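Local structure of cytoplasmic export protein 1 (Saccharomyces cerevisiae, 3VWA) at residues N98-E110 and E271-M283. The protein takes part in nuclear tRNA export, binding tRNA and possibly collecting it from export receptors at the nuclear pore complex to deliver it to the translation machinery. Residues are numbered along the deposited sequence; the frame is centred on the assembly and turned at random.
Sequences NLGSLSQNKFGVE and ESREIFRNLTPGM
The turn L102–N105, which links helix 99-102 to helix 106-122, lies against the loop joining helices 255-271 and 283-303, with L102 and N278 nearest at 5.0 Å between CA atoms and G108 facing L279. N105 carries the polar part. Its CG stands anti to the backbone N (chi1 -180°), which sends the amide across to the loop, where ND2 donates to two carbonyls: I275 O at 2.7 Å, approached from above the carbonyl plane, and R277 O at 3.0 Å, the straighter bond at 165°. Both acceptors lie nearly in the amide plane. OD1 meanwhile accepts from G108 N (2.8 Å), an N-cap bond, so both ends of the buried amide are held; an aspartate here would probably leave I275 O and R277 O without their shared donor and set a negative charge against both carbonyls. L279 CD2 packs 3.6 Å from G108 CA, where a CB would point at the loop and crowd that methyl, so glycine suits the place. Branched L102 reaches over the backbone with CD2, 3.4 Å from N278 O, while CD1 meets T280 CG2; T280 OG1 bonds instead to W144. Beyond N105, F107 CD2 touches I275 CG2 obliquely at 3.7 Å, and L240 of helix 239-248 packs on both. A water can donate to L102 O or N278 O, probably linking the backbones. The asparagine N-cap thus starts helix 106-122, while its ND2 bonds probably tie the kinase-like part to helices leading toward the HEAT repeats.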
# COMPACT_ATOMS: atom_id res chain seq x y z
N ASN A 98 7.30 -17.19 -5.60
CA ASN A 98 7.89 -15.99 -5.04
C ASN A 98 8.49 -16.28 -3.69
O ASN A 98 8.88 -15.38 -2.93
CB ASN A 98 6.88 -14.84 -5.00
CG ASN A 98 7.53 -13.51 -4.66
OD1 ASN A 98 8.62 -13.21 -5.15
ND2 ASN A 98 6.87 -12.71 -3.78
N LEU A 99 8.60 -17.56 -3.38
CA LEU A 99 9.08 -17.96 -2.09
C LEU A 99 10.46 -17.33 -1.90
O LEU A 99 10.86 -17.01 -0.79
CB LEU A 99 9.18 -19.47 -2.03
CG LEU A 99 9.81 -20.07 -0.78
CD1 LEU A 99 8.95 -19.80 0.46
CD2 LEU A 99 9.89 -21.55 -1.01
N GLY A 100 11.16 -17.12 -3.01
CA GLY A 100 12.53 -16.62 -2.98
C GLY A 100 12.54 -15.26 -2.34
O GLY A 100 13.39 -14.97 -1.51
N SER A 101 11.58 -14.43 -2.72
CA SER A 101 11.40 -13.15 -2.07
C SER A 101 11.03 -13.28 -0.63
O SER A 101 11.68 -12.66 0.18
CB SER A 101 10.37 -12.30 -2.78
OG SER A 101 10.98 -11.72 -3.90
N LEU A 102 9.99 -14.06 -0.31
CA LEU A 102 9.39 -14.06 1.04
C LEU A 102 10.35 -14.65 2.05
O LEU A 102 10.34 -14.24 3.18
CB LEU A 102 8.11 -14.89 1.10
CG LEU A 102 6.95 -14.46 0.21
CD1 LEU A 102 5.96 -15.60 0.30
CD2 LEU A 102 6.37 -13.13 0.68
N SER A 103 11.18 -15.59 1.58
CA SER A 103 12.27 -16.24 2.34
C SER A 103 13.24 -15.23 2.90
O SER A 103 13.89 -15.49 3.88
CB SER A 103 13.10 -17.09 1.38
OG SER A 103 12.66 -18.41 1.37
N GLN A 104 13.36 -14.09 2.23
CA GLN A 104 14.22 -13.00 2.69
C GLN A 104 13.82 -12.41 4.04
O GLN A 104 14.66 -11.90 4.77
CB GLN A 104 14.32 -11.93 1.61
CG GLN A 104 15.11 -12.42 0.39
CD GLN A 104 15.58 -11.32 -0.56
OE1 GLN A 104 15.23 -10.16 -0.42
NE2 GLN A 104 16.38 -11.71 -1.54
N ASN A 105 12.55 -12.50 4.41
CA ASN A 105 12.11 -12.07 5.75
C ASN A 105 11.80 -13.31 6.57
O ASN A 105 10.64 -13.83 6.58
CB ASN A 105 10.88 -11.15 5.67
CG ASN A 105 10.39 -10.67 7.05
OD1 ASN A 105 10.66 -11.31 8.03
ND2 ASN A 105 9.70 -9.54 7.10
N LYS A 106 12.82 -13.83 7.25
CA LYS A 106 12.64 -15.07 7.99
C LYS A 106 11.53 -14.93 9.05
O LYS A 106 10.87 -15.90 9.35
CB LYS A 106 13.97 -15.54 8.62
CG LYS A 106 14.32 -14.95 9.99
CD LYS A 106 15.76 -15.33 10.32
CE LYS A 106 16.09 -15.05 11.76
NZ LYS A 106 15.47 -16.13 12.61
N PHE A 107 11.35 -13.74 9.61
CA PHE A 107 10.34 -13.55 10.66
C PHE A 107 8.96 -13.76 10.05
O PHE A 107 8.09 -14.34 10.70
CB PHE A 107 10.43 -12.14 11.32
CG PHE A 107 11.73 -11.90 12.05
CD1 PHE A 107 12.18 -12.78 13.04
CD2 PHE A 107 12.50 -10.78 11.74
CE1 PHE A 107 13.38 -12.54 13.71
CE2 PHE A 107 13.71 -10.55 12.40
CZ PHE A 107 14.15 -11.41 13.39
N GLY A 108 8.80 -13.32 8.80
CA GLY A 108 7.59 -13.57 8.00
C GLY A 108 7.22 -15.03 7.91
O GLY A 108 6.07 -15.44 8.24
N VAL A 109 8.20 -15.83 7.43
CA VAL A 109 8.00 -17.24 7.12
C VAL A 109 7.66 -17.93 8.46
O VAL A 109 6.77 -18.77 8.53
CB VAL A 109 9.31 -17.87 6.48
CG1 VAL A 109 9.20 -19.39 6.26
CG2 VAL A 109 9.70 -17.19 5.18
N GLU A 110 8.37 -17.56 9.51
CA GLU A 110 8.17 -18.14 10.81
C GLU A 110 6.77 -17.77 11.37
O GLU A 110 6.12 -18.58 11.99
CB GLU A 110 9.27 -17.67 11.81
CG GLU A 110 10.65 -18.33 11.66
CD GLU A 110 11.76 -17.54 12.36
OE1 GLU A 110 11.50 -16.96 13.46
OE2 GLU A 110 12.89 -17.49 11.81
N GLU A 271 13.02 0.93 14.61
CA GLU A 271 14.21 0.15 14.95
C GLU A 271 14.53 -1.00 13.96
O GLU A 271 15.69 -1.44 13.91
CB GLU A 271 14.16 -0.43 16.38
CG GLU A 271 13.58 0.47 17.48
CD GLU A 271 14.61 1.29 18.25
OE1 GLU A 271 15.14 2.27 17.68
OE2 GLU A 271 14.86 0.97 19.45
N SER A 272 13.51 -1.52 13.27
CA SER A 272 13.64 -2.63 12.28
C SER A 272 12.61 -2.53 11.18
O SER A 272 11.78 -3.42 10.97
CB SER A 272 13.54 -4.03 12.87
OG SER A 272 13.06 -4.00 14.19
N ARG A 273 12.70 -1.43 10.46
CA ARG A 273 11.90 -1.27 9.25
C ARG A 273 11.81 -2.53 8.39
O ARG A 273 10.72 -2.89 7.87
CB ARG A 273 12.47 -0.07 8.49
CG ARG A 273 11.77 0.32 7.21
CD ARG A 273 10.34 0.73 7.52
NE ARG A 273 9.58 1.07 6.34
CZ ARG A 273 8.99 0.22 5.52
NH1 ARG A 273 9.11 -1.07 5.73
NH2 ARG A 273 8.25 0.68 4.50
N GLU A 274 12.95 -3.24 8.26
CA GLU A 274 13.02 -4.40 7.33
C GLU A 274 12.03 -5.50 7.67
O GLU A 274 11.61 -6.32 6.81
CB GLU A 274 14.52 -4.95 7.22
CG GLU A 274 15.13 -5.61 8.48
CD GLU A 274 15.40 -4.67 9.68
OE1 GLU A 274 15.27 -3.43 9.54
OE2 GLU A 274 15.76 -5.15 10.79
N ILE A 275 11.60 -5.56 8.93
CA ILE A 275 10.77 -6.70 9.28
C ILE A 275 9.36 -6.58 8.64
O ILE A 275 8.66 -7.54 8.54
CB ILE A 275 10.68 -6.98 10.78
CG1 ILE A 275 9.76 -5.90 11.45
CG2 ILE A 275 12.10 -7.15 11.41
CD1 ILE A 275 9.48 -6.22 12.90
N PHE A 276 9.03 -5.44 8.10
CA PHE A 276 7.75 -5.28 7.43
C PHE A 276 7.88 -5.37 5.90
O PHE A 276 6.93 -5.06 5.17
CB PHE A 276 7.15 -3.92 7.84
CG PHE A 276 6.92 -3.80 9.30
CD1 PHE A 276 5.89 -4.49 9.92
CD2 PHE A 276 7.76 -3.01 10.08
CE1 PHE A 276 5.69 -4.39 11.30
CE2 PHE A 276 7.56 -2.87 11.46
CZ PHE A 276 6.52 -3.57 12.07
N ARG A 277 9.02 -5.87 5.41
CA ARG A 277 9.18 -5.99 3.93
C ARG A 277 9.19 -7.43 3.59
O ARG A 277 9.55 -8.23 4.44
CB ARG A 277 10.52 -5.43 3.47
CG ARG A 277 10.64 -3.93 3.58
CD ARG A 277 11.85 -3.37 2.85
NE ARG A 277 11.78 -1.92 3.01
CZ ARG A 277 12.66 -1.20 3.69
NH1 ARG A 277 12.49 0.13 3.81
NH2 ARG A 277 13.74 -1.80 4.22
N ASN A 278 8.78 -7.76 2.36
CA ASN A 278 8.79 -9.15 1.87
C ASN A 278 7.88 -10.02 2.71
O ASN A 278 8.15 -11.20 2.89
CB ASN A 278 10.21 -9.74 1.88
CG ASN A 278 11.16 -8.98 0.97
OD1 ASN A 278 12.08 -8.35 1.44
ND2 ASN A 278 10.87 -8.98 -0.32
N LEU A 279 6.80 -9.43 3.23
CA LEU A 279 5.78 -10.24 3.89
C LEU A 279 4.70 -10.71 2.91
O LEU A 279 4.48 -10.06 1.87
CB LEU A 279 5.15 -9.40 4.99
CG LEU A 279 6.08 -9.04 6.14
CD1 LEU A 279 5.35 -8.11 7.09
CD2 LEU A 279 6.47 -10.32 6.87
N THR A 280 4.01 -11.81 3.19
CA THR A 280 2.81 -12.13 2.36
C THR A 280 1.80 -10.99 2.33
O THR A 280 1.51 -10.37 3.37
CB THR A 280 2.09 -13.45 2.73
OG1 THR A 280 2.17 -13.67 4.14
CG2 THR A 280 2.75 -14.61 1.96
N PRO A 281 1.34 -10.63 1.12
CA PRO A 281 0.39 -9.53 1.01
C PRO A 281 -0.82 -9.72 1.89
O PRO A 281 -1.33 -10.84 2.06
CB PRO A 281 -0.02 -9.58 -0.48
CG PRO A 281 0.55 -10.87 -1.03
CD PRO A 281 1.78 -11.10 -0.21
N GLY A 282 -1.27 -8.63 2.48
CA GLY A 282 -2.53 -8.67 3.22
C GLY A 282 -2.37 -8.12 4.59
O GLY A 282 -3.21 -7.32 5.00
N MSE A 283 -1.28 -8.51 5.30
CA MSE A 283 -1.18 -8.11 6.72
C MSE A 283 -0.95 -6.63 6.85
O MSE A 283 -1.55 -5.93 7.72
CB MSE A 283 -0.12 -8.83 7.54
CG MSE A 283 -0.52 -8.47 8.97
SE MSE A 283 0.59 -9.21 10.35
CE MSE A 283 2.47 -8.78 9.93
O HOH W 1 8.02 -13.35 4.95